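PDB 6KSU: Alpha/beta hydrolase from Streptomyces albidoflavus, which probably cyclises non-ribosomal peptides by macrolactamization, joining chain ends of opposite chirality, and has a penicillin-binding-protein-like fold. Local coordinates for residues P210-H214 with D215-G219; F302-A305 with D306-L310; E360-V363 with A364-E368. All blocks are in the same frame, centred on the assembly; numbering follows the deposited sequence.

Contact 1 of 3, residues P210-H214 with D215-G219; sequences PAFLH and DPRPG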
loop_
_atom_site.group_PDB
_atom_site.type_symbol
_atom_site.label_atom_id
_atom_site.label_comp_id
_atom_site.label_asym_id
_atom_site.label_seq_id
_atom_site.Cartn_x
_atom_site.Cartn_y
_atom_site.Cartn_z
ATOM N N PRO A 210 12.352 -16.203 -1.592
ATOM C CA PRO A 210 11.822 -15.442 -0.454
ATOM C C PRO A 210 12.890 -14.575 0.197
ATOM O O PRO A 210 14.007 -15.021 0.442
ATOM C CB PRO A 210 11.339 -16.534 0.509
ATOM C CG PRO A 210 11.264 -17.799 -0.332
ATOM C CD PRO A 210 12.357 -17.656 -1.333
ATOM N N ALA A 211 12.520 -13.341 0.511
ATOM C CA ALA A 211 13.396 -12.470 1.267
ATOM C C ALA A 211 12.530 -11.497 2.057
ATOM O O ALA A 211 11.421 -11.136 1.639
ATOM C CB ALA A 211 14.375 -11.740 0.341
ATOM N N PHE A 212 13.038 -11.091 3.216
ATOM C CA PHE A 212 12.274 -10.288 4.149
ATOM C C PHE A 212 13.173 -9.202 4.708
ATOM O O PHE A 212 14.388 -9.383 4.802
ATOM C CB PHE A 212 11.721 -11.136 5.298
ATOM C CG PHE A 212 10.942 -12.353 4.838
ATOM C CD1 PHE A 212 9.571 -12.285 4.639
ATOM C CD2 PHE A 212 11.588 -13.565 4.602
ATOM C CE1 PHE A 212 8.857 -13.399 4.220
ATOM C CE2 PHE A 212 10.884 -14.676 4.182
ATOM C CZ PHE A 212 9.513 -14.591 3.990
ATOM N N LEU A 213 12.556 -8.064 5.066
ATOM C CA LEU A 213 13.231 -7.063 5.884
ATOM C C LEU A 213 13.813 -7.703 7.136
ATOM O O LEU A 213 14.996 -7.533 7.446
ATOM C CB LEU A 213 12.255 -5.931 6.250
ATOM C CG LEU A 213 11.877 -5.090 5.035
ATOM C CD1 LEU A 213 10.933 -3.903 5.391
ATOM C CD2 LEU A 213 13.195 -4.608 4.361
ATOM N N HIS A 214 12.999 -8.465 7.859
ATOM C CA HIS A 214 13.453 -9.200 9.034
ATOM C C HIS A 214 12.836 -10.582 9.042
ATOM O O HIS A 214 11.608 -10.717 8.970
ATOM C CB HIS A 214 13.077 -8.475 10.332
ATOM C CG HIS A 214 13.488 -7.038 10.361
ATOM N ND1 HIS A 214 14.808 -6.645 10.442
ATOM C CD2 HIS A 214 12.753 -5.898 10.326
ATOM C CE1 HIS A 214 14.869 -5.324 10.454
ATOM N NE2 HIS A 214 13.638 -4.847 10.385
ATOM N N ASP A 215 13.682 -11.594 9.175
ATOM C CA ASP A 215 13.240 -12.980 9.311
ATOM C C ASP A 215 13.594 -13.477 10.707
ATOM O O ASP A 215 14.779 -13.742 10.984
ATOM C CB ASP A 215 13.889 -13.855 8.237
ATOM C CG ASP A 215 13.268 -15.234 8.147
ATOM O OD1 ASP A 215 12.543 -15.614 9.085
ATOM O OD2 ASP A 215 13.532 -15.965 7.157
ATOM N N PRO A 216 12.628 -13.614 11.620
ATOM C CA PRO A 216 12.941 -14.062 12.986
ATOM C C PRO A 216 13.133 -15.564 13.129
ATOM O O PRO A 216 13.346 -16.029 14.253
ATOM C CB PRO A 216 11.714 -13.596 13.788
ATOM C CG PRO A 216 10.597 -13.635 12.794
ATOM C CD PRO A 216 11.192 -13.351 11.432
ATOM N N ARG A 217 13.055 -16.333 12.051
ATOM C CA ARG A 217 13.234 -17.768 12.249
ATOM C C ARG A 217 14.704 -18.140 12.109
ATOM O O ARG A 217 15.434 -17.522 11.326
ATOM C CB ARG A 217 12.413 -18.562 11.233
ATOM C CG ARG A 217 10.942 -18.173 11.125
ATOM C CD ARG A 217 10.365 -18.627 9.788
ATOM N NE ARG A 217 11.095 -18.016 8.676
ATOM C CZ ARG A 217 11.010 -18.398 7.406
ATOM N NH1 ARG A 217 10.231 -19.421 7.062
ATOM N NH2 ARG A 217 11.720 -17.757 6.479
ATOM N N PRO A 218 15.200 -19.124 12.865
ATOM C CA PRO A 218 16.549 -19.628 12.554
ATOM C C PRO A 218 16.605 -20.141 11.133
ATOM O O PRO A 218 17.408 -19.653 10.331
ATOM C CB PRO A 218 16.770 -20.729 13.597
ATOM C CG PRO A 218 15.400 -21.132 14.017
ATOM C CD PRO A 218 14.541 -19.909 13.920
ATOM N N GLY A 219 15.705 -21.060 10.789
ATOM C CA GLY A 219 15.561 -21.489 9.410
ATOM C C GLY A 219 16.644 -22.466 9.036
ATOM O O GLY A 219 16.942 -23.405 9.782
#
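F212 and D215 meet where a surface loop turns back on itself, CD2 of the F212 ring lying 4.0 Å from D215 OD2. The two planes are inclined by 64°, an oblique approach. What holds the carboxylate in place is R217, two residues on. Its guanidinium grips D215 side-on: R217 NE donates to the syn lone pair of D215 OD1 at 2.8 Å, and R217 NH2 reaches D215 OD2 at 2.6 Å to make the salt bridge. D215 OD1 takes a second donor, the backbone N of R217, at 3.1 Å from above the carboxylate plane. With CG of D215 anti to its own N (chi1 -169°), the carboxylate is carried forward along the chain to these donors. A bend at chi3 folds the arginine back, and R217 NH2 comes within 3.9 Å of F212 CE2, the guanidinium standing steeply to the ring. H214 adds a backbone contribution, its O lying 3.6 Å from P216 CD and also accepting from W195 NE1. W195, on helix 194-206, meets the F212 ring as well and thereby places the loop on that helix. The bond from R217 N to D215 OD1 defines an Asx turn, here reinforced by a bidentate salt bridge.

Contact 2 of 3, residues F302-A305 with D306-L310; sequences FGLA and DGWGL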
loop_
_atom_site.group_PDB
_atom_site.type_symbol
_atom_site.label_atom_id
_atom_site.label_comp_id
_atom_site.label_asym_id
_atom_site.label_seq_id
_atom_site.Cartn_x
_atom_site.Cartn_y
_atom_site.Cartn_z
ATOM N N PHE A 302 -10.714 7.653 0.465
ATOM C CA PHE A 302 -10.613 9.061 0.094
ATOM C C PHE A 302 -9.187 9.582 0.242
ATOM O O PHE A 302 -8.612 9.553 1.333
ATOM C CB PHE A 302 -11.581 9.888 0.946
ATOM C CG PHE A 302 -11.807 11.253 0.417
ATOM C CD1 PHE A 302 -12.579 11.441 -0.719
ATOM C CD2 PHE A 302 -11.233 12.346 1.030
ATOM C CE1 PHE A 302 -12.781 12.692 -1.231
ATOM C CE2 PHE A 302 -11.428 13.609 0.524
ATOM C CZ PHE A 302 -12.203 13.780 -0.615
ATOM N N GLY A 303 -8.627 10.084 -0.850
ATOM C CA GLY A 303 -7.271 10.593 -0.844
ATOM C C GLY A 303 -6.180 9.592 -1.183
ATOM O O GLY A 303 -4.998 9.941 -1.084
ATOM N N LEU A 304 -6.537 8.351 -1.570
ATOM C CA LEU A 304 -5.587 7.295 -1.949
ATOM C C LEU A 304 -5.947 6.609 -3.261
ATOM O O LEU A 304 -5.075 6.454 -4.113
ATOM C CB LEU A 304 -5.477 6.239 -0.839
ATOM C CG LEU A 304 -4.337 6.315 0.179
ATOM C CD1 LEU A 304 -4.221 4.984 0.941
ATOM C CD2 LEU A 304 -2.998 6.704 -0.482
ATOM N N ALA A 305 -7.201 6.202 -3.447
ATOM C CA ALA A 305 -7.638 5.540 -4.669
ATOM C C ALA A 305 -9.132 5.775 -4.846
ATOM O O ALA A 305 -9.812 6.302 -3.956
ATOM C CB ALA A 305 -7.333 4.038 -4.628
ATOM N N ASP A 306 -9.654 5.327 -5.994
ATOM C CA ASP A 306 -11.093 5.395 -6.235
ATOM C C ASP A 306 -11.865 4.249 -5.590
ATOM O O ASP A 306 -13.057 4.403 -5.307
ATOM C CB ASP A 306 -11.358 5.432 -7.733
ATOM C CG ASP A 306 -10.742 6.631 -8.375
ATOM O OD1 ASP A 306 -10.969 7.736 -7.841
ATOM O OD2 ASP A 306 -10.019 6.478 -9.385
ATOM N N GLY A 307 -11.220 3.123 -5.330
ATOM C CA GLY A 307 -11.866 2.038 -4.616
ATOM C C GLY A 307 -10.822 1.087 -4.084
ATOM O O GLY A 307 -9.668 1.092 -4.528
ATOM N N TRP A 308 -11.232 0.264 -3.124
ATOM C CA TRP A 308 -10.357 -0.769 -2.586
ATOM C C TRP A 308 -11.097 -2.094 -2.575
ATOM O O TRP A 308 -12.286 -2.156 -2.236
ATOM C CB TRP A 308 -9.879 -0.450 -1.174
ATOM C CG TRP A 308 -8.449 -0.823 -0.951
ATOM C CD1 TRP A 308 -7.955 -2.056 -0.642
ATOM C CD2 TRP A 308 -7.314 0.058 -1.025
ATOM N NE1 TRP A 308 -6.579 -1.998 -0.523
ATOM C CE2 TRP A 308 -6.168 -0.710 -0.749
ATOM C CE3 TRP A 308 -7.167 1.428 -1.277
ATOM C CZ2 TRP A 308 -4.896 -0.159 -0.712
ATOM C CZ3 TRP A 308 -5.904 1.973 -1.252
ATOM C CH2 TRP A 308 -4.780 1.181 -0.979
ATOM N N GLY A 309 -10.382 -3.147 -2.922
ATOM C CA GLY A 309 -10.937 -4.484 -2.882
ATOM C C GLY A 309 -10.275 -5.300 -1.792
ATOM O O GLY A 309 -10.095 -4.818 -0.676
ATOM N N LEU A 310 -9.893 -6.534 -2.088
ATOM C CA LEU A 310 -9.170 -7.357 -1.121
ATOM C C LEU A 310 -7.696 -7.337 -1.527
ATOM O O LEU A 310 -7.254 -8.126 -2.352
ATOM C CB LEU A 310 -9.740 -8.769 -1.077
ATOM C CG LEU A 310 -11.272 -8.854 -1.035
ATOM C CD1 LEU A 310 -11.753 -10.316 -1.043
ATOM C CD2 LEU A 310 -11.829 -8.112 0.176
#
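Between A305 and G307 the backbone passes from loop into the short strand 307-308, and D306 with G307 both face R314 of the neighbouring strand, so that one extra residue is accommodated on this side of the pair. The extended angles of A305 and G307 stand on either side of D306, whose phi and psi of -82° and -24° put the kink between them. Its side chain then turns to the backbone beyond the adjacent strand: OD2 accepts a hydrogen bond from the N of G316.

The side chains that meet across the kink are apolar. W308 swings its indole back along the chain, and the far corner of the six-membered ring, CZ3, receives both partners. L304 brings one methyl, CD1, to 4.1 Å from W308 CZ3, the two side chains running at a slant to each other. A305 brings CB to 4.2 Å from the same CZ3. Both methyls approach the ring obliquely, and the contact is van der Waals packing. Around the indole, H134 meets it edge-to-face and F172 packs with its plane about 35° away, while M313 and P301 also touch it. L304 in turn rests on Y174, one of the residues of a probable SxxK-type site, which brings this packing close to the presumed catalytic region. Such a two-to-one pairing across antiparallel strands is a classic beta bulge, placed here at an outermost strand of the seven-stranded sheet in the beta-lactamase-like domain.

Contact 3 of 3, residues E360-V363 with A364-E368; sequences EALV and ARLPE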
loop_
_atom_site.group_PDB
_atom_site.type_symbol
_atom_site.label_atom_id
_atom_site.label_comp_id
_atom_site.label_asym_id
_atom_site.label_seq_id
_atom_site.Cartn_x
_atom_site.Cartn_y
_atom_site.Cartn_z
ATOM N N GLU A 360 5.917 8.674 -10.925
ATOM C CA GLU A 360 5.025 9.689 -11.485
ATOM C C GLU A 360 5.398 10.012 -12.932
ATOM O O GLU A 360 4.545 9.979 -13.827
ATOM C CB GLU A 360 5.053 10.936 -10.601
ATOM C CG GLU A 360 4.154 12.070 -11.051
ATOM C CD GLU A 360 4.278 13.316 -10.164
ATOM O OE1 GLU A 360 4.821 13.216 -9.037
ATOM O OE2 GLU A 360 3.839 14.400 -10.608
ATOM N N ALA A 361 6.679 10.280 -13.186
ATOM C CA ALA A 361 7.123 10.574 -14.546
ATOM C C ALA A 361 6.899 9.388 -15.481
ATOM O O ALA A 361 6.556 9.570 -16.655
ATOM C CB ALA A 361 8.598 10.981 -14.530
ATOM N N LEU A 362 7.080 8.168 -14.973
ATOM C CA LEU A 362 6.770 6.973 -15.752
ATOM C C LEU A 362 5.287 6.916 -16.114
ATOM O O LEU A 362 4.922 6.563 -17.240
ATOM C CB LEU A 362 7.187 5.733 -14.957
ATOM C CG LEU A 362 7.940 4.558 -15.593
ATOM C CD1 LEU A 362 8.907 5.025 -16.666
ATOM C CD2 LEU A 362 8.690 3.850 -14.490
ATOM N N VAL A 363 4.412 7.285 -15.182
ATOM C CA VAL A 363 2.984 7.211 -15.476
ATOM C C VAL A 363 2.608 8.221 -16.552
ATOM O O VAL A 363 1.820 7.925 -17.458
ATOM C CB VAL A 363 2.160 7.403 -14.192
ATOM C CG1 VAL A 363 0.729 7.671 -14.542
ATOM C CG2 VAL A 363 2.276 6.169 -13.278
ATOM N N ALA A 364 3.194 9.414 -16.497
ATOM C CA ALA A 364 2.861 10.447 -17.470
ATOM C C ALA A 364 3.494 10.199 -18.827
ATOM O O ALA A 364 2.908 10.572 -19.847
ATOM C CB ALA A 364 3.293 11.819 -16.954
ATOM N N ARG A 365 4.668 9.568 -18.882
ATOM C CA ARG A 365 5.364 9.415 -20.158
ATOM C C ARG A 365 5.175 8.052 -20.817
ATOM O O ARG A 365 5.226 7.968 -22.051
ATOM C CB ARG A 365 6.853 9.709 -19.967
ATOM C CG ARG A 365 7.064 11.136 -19.487
ATOM C CD ARG A 365 8.291 11.808 -20.074
ATOM N NE ARG A 365 8.556 11.375 -21.434
ATOM C CZ ARG A 365 9.758 11.408 -21.991
ATOM N NH1 ARG A 365 10.791 11.881 -21.300
ATOM N NH2 ARG A 365 9.922 10.974 -23.236
ATOM N N LEU A 366 4.908 6.981 -20.044
ATOM C CA LEU A 366 4.609 5.683 -20.652
ATOM C C LEU A 366 3.463 5.711 -21.667
ATOM O O LEU A 366 3.404 4.815 -22.521
ATOM C CB LEU A 366 4.294 4.629 -19.582
ATOM C CG LEU A 366 5.419 4.012 -18.726
ATOM C CD1 LEU A 366 4.799 3.358 -17.482
ATOM C CD2 LEU A 366 6.240 3.002 -19.512
ATOM N N PRO A 367 2.520 6.668 -21.625
ATOM C CA PRO A 367 1.538 6.722 -22.725
ATOM C C PRO A 367 2.170 6.812 -24.104
ATOM O O PRO A 367 1.572 6.322 -25.069
ATOM C CB PRO A 367 0.711 7.968 -22.395
ATOM C CG PRO A 367 0.689 7.974 -20.904
ATOM C CD PRO A 367 2.056 7.472 -20.473
ATOM N N GLU A 368 3.368 7.382 -24.234
ATOM C CA GLU A 368 4.013 7.418 -25.540
ATOM C C GLU A 368 4.542 6.046 -25.987
ATOM O O GLU A 368 5.262 5.971 -26.985
ATOM C CB GLU A 368 5.119 8.481 -25.556
ATOM C CG GLU A 368 6.473 8.069 -25.043
ATOM C CD GLU A 368 7.350 9.276 -24.729
ATOM O OE1 GLU A 368 6.787 10.357 -24.412
ATOM O OE2 GLU A 368 8.594 9.140 -24.800
#
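L362 and L366 lie one helical turn apart, an i to i+4 pair in the last turns of helix 355-365, where the alpha-helix gives way to a 3-10 segment. The two side chains are inclined to each other, CG of L362 meeting CD1 of L366 at 3.9 Å. L366 has its CG anti to the carbonyl carbon (chi1 -75°), a rotation that lays the isobutyl group back over the preceding turn and brings its own CG to 3.0 Å from the O of L362. That same oxygen accepts the backbone bond from L366 N, and so is covered by the residue that donates to it. L38 of helix 23-41 packs on L362 and L371, in the following loop, on L366, so that the pair joins the end of this helix to helix 23-41 and to that loop.

R365 follows a different course. Two bends, at chi2 and chi3, carry it away from the turn before it, although CB and CG still touch the O of A361, which is hydrogen-bonded by R365 N at 2.9 Å. Its guanidinium ends beside E368: R365 NH2 forms a salt bridge to E368 OE2 at 2.8 Å, approaching on the syn side and 22° out of the carboxylate plane. L34 of helix 23-41 touches both partners, so the ion pair sits beside that helix.

The ring of P367 has no N-H to continue the helical ladder. In its place CD rests against the O of V363 at 3.1 Å, while E368 N picks up the O of R365.

Followed from the N terminus, the three contacts come in series, and none nests within or crosses another. Contact 1 closes a local turn in the long loop between helix 194-206 and strand 231-232, tying it back to that helix at the surface. Contact 2 comes next, where the loop after helix 286-293 enters strand 307-308 at one margin of the seven-stranded sheet, nearer the centre of the chain. Contact 3 lies in the final turns of helix 355-365, which follows strand 344-350 of the same sheet and packs against helix 23-41. Contacts 2 and 3 are separated by about 12 Å between nearest atoms; contact 1 lies farther from both.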